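Local structure of extracellular solute-binding protein, family 1 (Bifidobacterium longum subsp. infantis ATCC 15697, 3OMB) at residues K47-Q52 with L418-V423; I213-G218 with T286-A291. The protein probably serves as the extracellular solute-binding component of an ABC-type importer, capturing a substrate, perhaps a carbohydrate, outside the cell. All blocks are in the same frame, centred on the assembly; numbering follows the deposited sequence.

How the contacts relate
Contacts 1 and 2 show loops meeting beside the sheets of what are probably the two lobes of a binding protein. Contact 1 lies where strand 41-48 of one sheet runs into a turn and meets a loop from far along the chain; contact 2 lies beside another sheet, where the loop after its edge strand 209-211 meets the start of helix 289-297. Their centres are about 25 Å apart and their nearest atoms about 13 Å. In sequence, both segments of contact 2 fall between those of contact 1. Contact 1 is partly buried, whereas contact 2 is a hydrated, charged surface contact. Both lie away from the magnesium site formed by Asp199, Asn201, Asn203, Gln205, Asp207 and Glu208.

Contact 1: K47-Q52 with L418-V423; sequences KKNANQ and LSELLV
Lys48 and Leu418 bring the two backbones nearest, CA to CA 6.6 Å, where strand 41-48 ends and passes into a type I beta turn from Asn49 to Gln52. This strand lies inside the 2-1-3-ordered sheet expected of a type 2 periplasmic-binding-protein lobe, and residues 418-421 pack against the strand end and the two ends of the turn. Leu418 CD2 meets the bent Lys48 chain at CD, 3.6 Å away, crossing it at about a right angle. Leu421 CD2 rests on Lys47 CD (3.8 Å), and its CD1 packs against the Asn49 amide, 3.4 Å from Asn49 OD1. Lys48 NZ continues to a salt bridge with Glu76. The Asn49 amide works in two directions. Its ND2 donates to Glu420 OE2 (2.9 Å, N-H...O 157°), nearly within the amide plane but from above the carboxylate plane, and its OD1 accepts from Arg79, which also pairs with Glu420. Replaced by alanine, Asn49 would lose both amide bonds, which would probably leave Arg79 NE without this acceptor, Glu420 OE2 with one donor fewer, and a gap beside Leu421 CD1. Gln52, extended beyond CG (chi2 162°), spans from turn to loop: OE1 receives Asn49 N at 3.0 Å, well above the carbonyl plane, and NE2 bonds weakly to Leu418 O. A water donates to both Lys47 O and Leu421 O, each 2.9 Å from it.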
ATOM      1  N   LYS A  47     -17.251   1.314  -1.517  1.00 24.39           N
ATOM      2  CA  LYS A  47     -16.441   0.258  -2.113  1.00 25.62           C
ATOM      3  C   LYS A  47     -16.225  -0.842  -1.081  1.00 25.86           C
ATOM      4  O   LYS A  47     -15.990  -0.549   0.096  1.00 25.10           O
ATOM      5  CB  LYS A  47     -15.098   0.832  -2.546  1.00 25.66           C
ATOM      6  CG  LYS A  47     -14.286  -0.106  -3.439  1.00 28.58           C
ATOM      7  CD  LYS A  47     -12.866   0.385  -3.571  1.00 31.20           C
ATOM      8  CE  LYS A  47     -12.688   1.207  -4.819  1.00 33.34           C
ATOM      9  NZ  LYS A  47     -11.401   1.965  -4.751  1.00 36.00           N
ATOM     10  N   LYS A  48     -16.312  -2.093  -1.536  1.00 27.09           N
ATOM     11  CA  LYS A  48     -16.221  -3.292  -0.690  1.00 28.06           C
ATOM     12  C   LYS A  48     -15.168  -4.278  -1.212  1.00 28.65           C
ATOM     13  O   LYS A  48     -14.838  -4.274  -2.402  1.00 29.12           O
ATOM     14  CB  LYS A  48     -17.569  -4.029  -0.675  1.00 28.08           C
ATOM     15  CG  LYS A  48     -18.809  -3.170  -0.403  1.00 28.62           C
ATOM     16  CD  LYS A  48     -18.938  -2.780   1.079  1.00 29.37           C
ATOM     17  CE  LYS A  48     -19.170  -3.995   1.992  1.00 30.36           C
ATOM     18  NZ  LYS A  48     -20.372  -4.796   1.645  1.00 30.60           N
ATOM     19  N   ASN A  49     -14.651  -5.130  -0.331  1.00 29.13           N
ATOM     20  CA  ASN A  49     -13.920  -6.320  -0.769  1.00 29.88           C
ATOM     21  C   ASN A  49     -14.972  -7.421  -0.958  1.00 30.24           C
ATOM     22  O   ASN A  49     -15.987  -7.435  -0.247  1.00 29.96           O
ATOM     23  CB  ASN A  49     -12.878  -6.747   0.287  1.00 30.16           C
ATOM     24  CG  ASN A  49     -11.691  -5.780   0.402  1.00 30.70           C
ATOM     25  OD1 ASN A  49     -11.226  -5.218  -0.596  1.00 31.88           O
ATOM     26  ND2 ASN A  49     -11.185  -5.598   1.629  1.00 30.08           N
ATOM     27  N   ALA A  50     -14.756  -8.340  -1.896  1.00 31.20           N
ATOM     28  CA  ALA A  50     -15.698  -9.469  -2.081  1.00 31.76           C
ATOM     29  C   ALA A  50     -15.921 -10.345  -0.833  1.00 31.50           C
ATOM     30  O   ALA A  50     -16.951 -10.986  -0.709  1.00 31.45           O
ATOM     31  CB  ALA A  50     -15.277 -10.362  -3.282  1.00 32.32           C
ATOM     32  N   ASN A  51     -14.970 -10.375   0.091  1.00 31.34           N
ATOM     33  CA  ASN A  51     -15.146 -11.223   1.279  1.00 31.82           C
ATOM     34  C   ASN A  51     -15.992 -10.594   2.401  1.00 31.10           C
ATOM     35  O   ASN A  51     -16.165 -11.183   3.465  1.00 31.23           O
ATOM     36  CB  ASN A  51     -13.788 -11.717   1.804  1.00 32.35           C
ATOM     37  CG  ASN A  51     -12.935 -10.608   2.367  1.00 33.97           C
ATOM     38  OD1 ASN A  51     -13.312  -9.430   2.358  1.00 36.03           O
ATOM     39  ND2 ASN A  51     -11.767 -10.979   2.874  1.00 35.72           N
ATOM     40  N   GLN A  52     -16.526  -9.407   2.145  1.00 29.83           N
ATOM     41  CA  GLN A  52     -17.296  -8.694   3.141  1.00 29.48           C
ATOM     42  C   GLN A  52     -18.798  -8.965   3.094  1.00 30.11           C
ATOM     43  O   GLN A  52     -19.412  -9.130   2.039  1.00 29.38           O
ATOM     44  CB  GLN A  52     -17.011  -7.187   3.065  1.00 28.60           C
ATOM     45  CG  GLN A  52     -15.600  -6.851   3.511  1.00 27.07           C
ATOM     46  CD  GLN A  52     -15.143  -5.490   3.048  1.00 26.47           C
ATOM     47  OE1 GLN A  52     -15.891  -4.743   2.412  1.00 27.48           O
ATOM     48  NE2 GLN A  52     -13.908  -5.147   3.376  1.00 25.60           N
ATOM     49  N   LEU A 418     -15.496  -3.012   6.905  1.00 23.75           N
ATOM     50  CA  LEU A 418     -14.819  -2.568   5.690  1.00 23.84           C
ATOM     51  C   LEU A 418     -13.310  -2.816   5.701  1.00 23.93           C
ATOM     52  O   LEU A 418     -12.643  -2.661   4.668  1.00 23.89           O
ATOM     53  CB  LEU A 418     -15.089  -1.082   5.464  1.00 23.40           C
ATOM     54  CG  LEU A 418     -16.543  -0.739   5.148  1.00 23.54           C
ATOM     55  CD1 LEU A 418     -16.709   0.755   5.037  1.00 22.85           C
ATOM     56  CD2 LEU A 418     -17.020  -1.429   3.865  1.00 22.01           C
ATOM     57  N   SER A 419     -12.770  -3.162   6.874  1.00 24.08           N
ATOM     58  CA  SER A 419     -11.352  -3.531   6.995  1.00 23.81           C
ATOM     59  C   SER A 419     -10.487  -2.385   6.462  1.00 23.63           C
ATOM     60  O   SER A 419     -10.710  -1.218   6.839  1.00 23.41           O
ATOM     61  CB  SER A 419     -11.069  -4.871   6.281  1.00 24.06           C
ATOM     62  OG  SER A 419      -9.771  -5.357   6.627  1.00 24.99           O
ATOM     63  N   GLU A 420      -9.536  -2.678   5.579  1.00 23.32           N
ATOM     64  CA  GLU A 420      -8.665  -1.617   5.076  1.00 24.44           C
ATOM     65  C   GLU A 420      -9.399  -0.535   4.232  1.00 23.74           C
ATOM     66  O   GLU A 420      -8.824   0.508   3.940  1.00 24.01           O
ATOM     67  CB  GLU A 420      -7.433  -2.183   4.329  1.00 24.68           C
ATOM     68  CG  GLU A 420      -7.673  -2.513   2.842  1.00 28.16           C
ATOM     69  CD  GLU A 420      -8.318  -3.876   2.603  1.00 30.60           C
ATOM     70  OE1 GLU A 420      -8.528  -4.614   3.581  1.00 32.46           O
ATOM     71  OE2 GLU A 420      -8.614  -4.212   1.424  1.00 32.09           O
ATOM     72  N   LEU A 421     -10.653  -0.793   3.853  1.00 22.94           N
ATOM     73  CA  LEU A 421     -11.474   0.186   3.119  1.00 22.49           C
ATOM     74  C   LEU A 421     -12.304   1.071   4.046  1.00 21.88           C
ATOM     75  O   LEU A 421     -13.288   1.687   3.617  1.00 21.74           O
ATOM     76  CB  LEU A 421     -12.389  -0.513   2.107  1.00 22.69           C
ATOM     77  CG  LEU A 421     -11.665  -1.143   0.913  1.00 23.86           C
ATOM     78  CD1 LEU A 421     -12.531  -2.201   0.271  1.00 25.43           C
ATOM     79  CD2 LEU A 421     -11.232  -0.076  -0.117  1.00 24.69           C
ATOM     80  N   LEU A 422     -11.906   1.153   5.315  1.00 20.87           N
ATOM     81  CA  LEU A 422     -12.627   2.001   6.250  1.00 20.27           C
ATOM     82  C   LEU A 422     -12.420   3.453   5.812  1.00 20.18           C
ATOM     83  O   LEU A 422     -11.393   3.817   5.206  1.00 19.98           O
ATOM     84  CB  LEU A 422     -12.126   1.797   7.674  1.00 20.31           C
ATOM     85  CG  LEU A 422     -10.955   2.691   8.118  1.00 21.30           C
ATOM     86  CD1 LEU A 422     -10.859   2.754   9.642  1.00 20.29           C
ATOM     87  CD2 LEU A 422      -9.664   2.214   7.523  1.00 22.00           C
ATOM     88  N   VAL A 423     -13.411   4.276   6.095  1.00 19.62           N
ATOM     89  CA  VAL A 423     -13.292   5.683   5.836  1.00 19.37           C
ATOM     90  C   VAL A 423     -13.583   6.321   7.192  1.00 19.23           C
ATOM     91  O   VAL A 423     -14.720   6.359   7.650  1.00 20.42           O
ATOM     92  CB  VAL A 423     -14.278   6.082   4.735  1.00 19.23           C
ATOM     93  CG1 VAL A 423     -14.252   7.554   4.497  1.00 19.00           C
ATOM     94  CG2 VAL A 423     -13.917   5.368   3.444  1.00 19.29           C
TER
HETATM   95  O   HOH W   1     -15.099   1.841   1.398  1.00 21.06           O

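Contact 2: I213-G218 with T286-A291; sequences IKKLEG and TKDDDA
The N-cap of helix 289-297 is Asp288, whose side chain makes no capping bond to the helix and instead forms a salt bridge with Lys215 on the loop 213-218. Lys215 NZ stands 3.5 Å from Asp288 OD1, a fairly long pairing, and the two side chains run alongside each other in the same direction. Lys215 reaches it by running over the backbone of the other segment: its CD passes 3.4 Å from Lys287 O, and the chain then bends at its last torsion (chi4 -79°) to deliver the ammonium. In the fold, this loop leaves strand 209-211, the edge of the second mixed sheet of a binding protein probably of the type 2 periplasmic class, and is tied here to the start of helix 289-297, at the protein surface. No direct hydrogen bond links the segments; water does that work. One water accepts from Lys215 N and donates to Lys287 O at 2.7 Å, and another donates to Thr286 O while taking a weak bond from Lys215 NZ. Lys214 approaches Asp289 more loosely. Lys214 CE comes within 3.6 Å of Asp289 OD1, but Lys214 NZ stays 4.2 Å from that oxygen, too far for a salt bridge, and is hydrogen-bonded to Trp223 O. A third water spans that gap, accepting from Lys214 NZ at 3.1 Å and donating to Asp289 OD1 at 3.0 Å.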
ATOM      1  N   ILE A 213      11.051 -14.400  -6.308  1.00 16.39           N
ATOM      2  CA  ILE A 213      10.660 -13.022  -6.596  1.00 16.65           C
ATOM      3  C   ILE A 213       9.397 -13.013  -7.472  1.00 17.67           C
ATOM      4  O   ILE A 213       9.162 -13.966  -8.261  1.00 18.25           O
ATOM      5  CB  ILE A 213      11.821 -12.180  -7.239  1.00 16.59           C
ATOM      6  CG1 ILE A 213      12.344 -12.826  -8.539  1.00 16.00           C
ATOM      7  CG2 ILE A 213      13.004 -12.001  -6.246  1.00 16.38           C
ATOM      8  CD1 ILE A 213      13.337 -11.932  -9.320  1.00 15.52           C
ATOM      9  N   LYS A 214       8.607 -11.943  -7.316  1.00 17.56           N
ATOM     10  CA  LYS A 214       7.399 -11.689  -8.080  1.00 18.62           C
ATOM     11  C   LYS A 214       7.698 -11.230  -9.507  1.00 19.28           C
ATOM     12  O   LYS A 214       8.685 -10.511  -9.752  1.00 19.26           O
ATOM     13  CB  LYS A 214       6.557 -10.600  -7.388  1.00 18.59           C
ATOM     14  CG  LYS A 214       5.844 -11.079  -6.132  1.00 20.39           C
ATOM     15  CD  LYS A 214       5.059  -9.982  -5.368  1.00 23.54           C
ATOM     16  CE  LYS A 214       3.832  -9.467  -6.138  1.00 27.24           C
ATOM     17  NZ  LYS A 214       2.998  -8.427  -5.367  1.00 28.53           N
ATOM     18  N   LYS A 215       6.833 -11.623 -10.445  1.00 19.90           N
ATOM     19  CA  LYS A 215       6.936 -11.119 -11.803  1.00 20.88           C
ATOM     20  C   LYS A 215       6.689  -9.615 -11.785  1.00 20.84           C
ATOM     21  O   LYS A 215       6.070  -9.093 -10.860  1.00 19.53           O
ATOM     22  CB  LYS A 215       5.975 -11.847 -12.759  1.00 21.85           C
ATOM     23  CG  LYS A 215       4.477 -11.505 -12.636  1.00 24.14           C
ATOM     24  CD  LYS A 215       3.749 -12.194 -13.794  1.00 29.46           C
ATOM     25  CE  LYS A 215       2.332 -11.696 -14.004  1.00 34.01           C
ATOM     26  NZ  LYS A 215       1.389 -12.298 -13.013  1.00 35.93           N
ATOM     27  N   LEU A 216       7.222  -8.923 -12.781  1.00 22.03           N
ATOM     28  CA  LEU A 216       7.000  -7.479 -12.909  1.00 23.55           C
ATOM     29  C   LEU A 216       5.612  -7.228 -13.509  1.00 25.34           C
ATOM     30  O   LEU A 216       5.149  -8.003 -14.337  1.00 26.50           O
ATOM     31  CB  LEU A 216       8.083  -6.868 -13.788  1.00 22.72           C
ATOM     32  CG  LEU A 216       9.524  -7.023 -13.311  1.00 21.67           C
ATOM     33  CD1 LEU A 216      10.439  -6.108 -14.129  1.00 22.01           C
ATOM     34  CD2 LEU A 216       9.711  -6.712 -11.801  1.00 21.92           C
ATOM     35  N   GLU A 217       4.926  -6.187 -13.044  1.00 27.20           N
ATOM     36  CA  GLU A 217       3.703  -5.705 -13.695  1.00 28.80           C
ATOM     37  C   GLU A 217       4.076  -4.653 -14.722  1.00 29.05           C
ATOM     38  O   GLU A 217       5.056  -3.912 -14.536  1.00 28.89           O
ATOM     39  CB  GLU A 217       2.748  -5.095 -12.669  1.00 29.50           C
ATOM     40  CG  GLU A 217       1.944  -6.147 -11.908  1.00 33.21           C
ATOM     41  CD  GLU A 217       0.847  -6.757 -12.765  1.00 37.36           C
ATOM     42  OE1 GLU A 217       0.581  -6.246 -13.884  1.00 38.31           O
ATOM     43  OE2 GLU A 217       0.236  -7.737 -12.310  1.00 40.53           O
ATOM     44  N   GLY A 218       3.278  -4.575 -15.785  1.00 29.46           N
ATOM     45  CA  GLY A 218       3.580  -3.714 -16.936  1.00 29.24           C
ATOM     46  C   GLY A 218       3.669  -2.233 -16.616  1.00 29.00           C
ATOM     47  O   GLY A 218       4.550  -1.540 -17.142  1.00 29.21           O
ATOM     48  N   THR A 286       7.178 -14.981 -15.565  1.00 23.04           N
ATOM     49  CA  THR A 286       5.876 -15.283 -16.165  1.00 24.94           C
ATOM     50  C   THR A 286       4.943 -15.978 -15.173  1.00 25.38           C
ATOM     51  O   THR A 286       3.811 -16.324 -15.513  1.00 25.88           O
ATOM     52  CB  THR A 286       6.008 -16.111 -17.483  1.00 24.93           C
ATOM     53  OG1 THR A 286       6.685 -17.349 -17.214  1.00 26.80           O
ATOM     54  CG2 THR A 286       6.782 -15.330 -18.551  1.00 24.62           C
ATOM     55  N   LYS A 287       5.411 -16.140 -13.943  1.00 25.55           N
ATOM     56  CA  LYS A 287       4.676 -16.917 -12.959  1.00 26.59           C
ATOM     57  C   LYS A 287       3.581 -16.072 -12.328  1.00 27.34           C
ATOM     58  O   LYS A 287       3.833 -14.965 -11.849  1.00 27.13           O
ATOM     59  CB  LYS A 287       5.604 -17.466 -11.889  1.00 26.37           C
ATOM     60  CG  LYS A 287       4.873 -18.325 -10.859  1.00 25.86           C
ATOM     61  CD  LYS A 287       5.836 -18.878  -9.820  1.00 27.22           C
ATOM     62  CE  LYS A 287       6.720 -19.991 -10.373  1.00 26.94           C
ATOM     63  NZ  LYS A 287       7.870 -20.207  -9.425  1.00 23.90           N
ATOM     64  N   ASP A 288       2.363 -16.596 -12.330  1.00 28.60           N
ATOM     65  CA  ASP A 288       1.221 -15.840 -11.829  1.00 30.00           C
ATOM     66  C   ASP A 288       1.348 -15.697 -10.310  1.00 29.54           C
ATOM     67  O   ASP A 288       1.920 -16.559  -9.665  1.00 27.71           O
ATOM     68  CB  ASP A 288      -0.079 -16.552 -12.203  1.00 31.59           C
ATOM     69  CG  ASP A 288      -1.306 -15.689 -11.959  1.00 35.72           C
ATOM     70  OD1 ASP A 288      -1.317 -14.488 -12.377  1.00 39.77           O
ATOM     71  OD2 ASP A 288      -2.263 -16.210 -11.334  1.00 39.67           O
ATOM     72  N   ASP A 289       0.825 -14.597  -9.761  1.00 30.04           N
ATOM     73  CA  ASP A 289       0.844 -14.358  -8.317  1.00 30.91           C
ATOM     74  C   ASP A 289       0.440 -15.578  -7.468  1.00 30.31           C
ATOM     75  O   ASP A 289       1.148 -15.927  -6.506  1.00 29.80           O
ATOM     76  CB  ASP A 289      -0.016 -13.137  -7.950  1.00 32.38           C
ATOM     77  CG  ASP A 289       0.365 -12.536  -6.604  1.00 36.12           C
ATOM     78  OD1 ASP A 289       1.577 -12.264  -6.360  1.00 39.90           O
ATOM     79  OD2 ASP A 289      -0.554 -12.321  -5.774  1.00 41.60           O
ATOM     80  N   ASP A 290      -0.673 -16.226  -7.818  1.00 29.63           N
ATOM     81  CA  ASP A 290      -1.133 -17.400  -7.073  1.00 29.95           C
ATOM     82  C   ASP A 290      -0.096 -18.544  -7.012  1.00 28.84           C
ATOM     83  O   ASP A 290       0.140 -19.116  -5.936  1.00 28.18           O
ATOM     84  CB  ASP A 290      -2.474 -17.897  -7.615  1.00 31.14           C
ATOM     85  CG  ASP A 290      -3.610 -16.893  -7.367  1.00 35.04           C
ATOM     86  OD1 ASP A 290      -3.661 -16.299  -6.254  1.00 37.77           O
ATOM     87  OD2 ASP A 290      -4.444 -16.682  -8.283  1.00 39.37           O
ATOM     88  N   ALA A 291       0.540 -18.858  -8.146  1.00 27.38           N
ATOM     89  CA  ALA A 291       1.554 -19.913  -8.152  1.00 26.78           C
ATOM     90  C   ALA A 291       2.762 -19.481  -7.341  1.00 25.19           C
ATOM     91  O   ALA A 291       3.333 -20.270  -6.603  1.00 25.48           O
ATOM     92  CB  ALA A 291       1.962 -20.298  -9.570  1.00 27.22           C
TER
HETATM   93  O   HOH W   2       1.982 -10.912  -3.739  1.00 29.29           O
HETATM   94  O   HOH W   3       4.996 -13.871  -9.732  1.00 20.60           O
HETATM   95  O   HOH W   4       1.611 -14.853 -15.071  1.00 32.77           O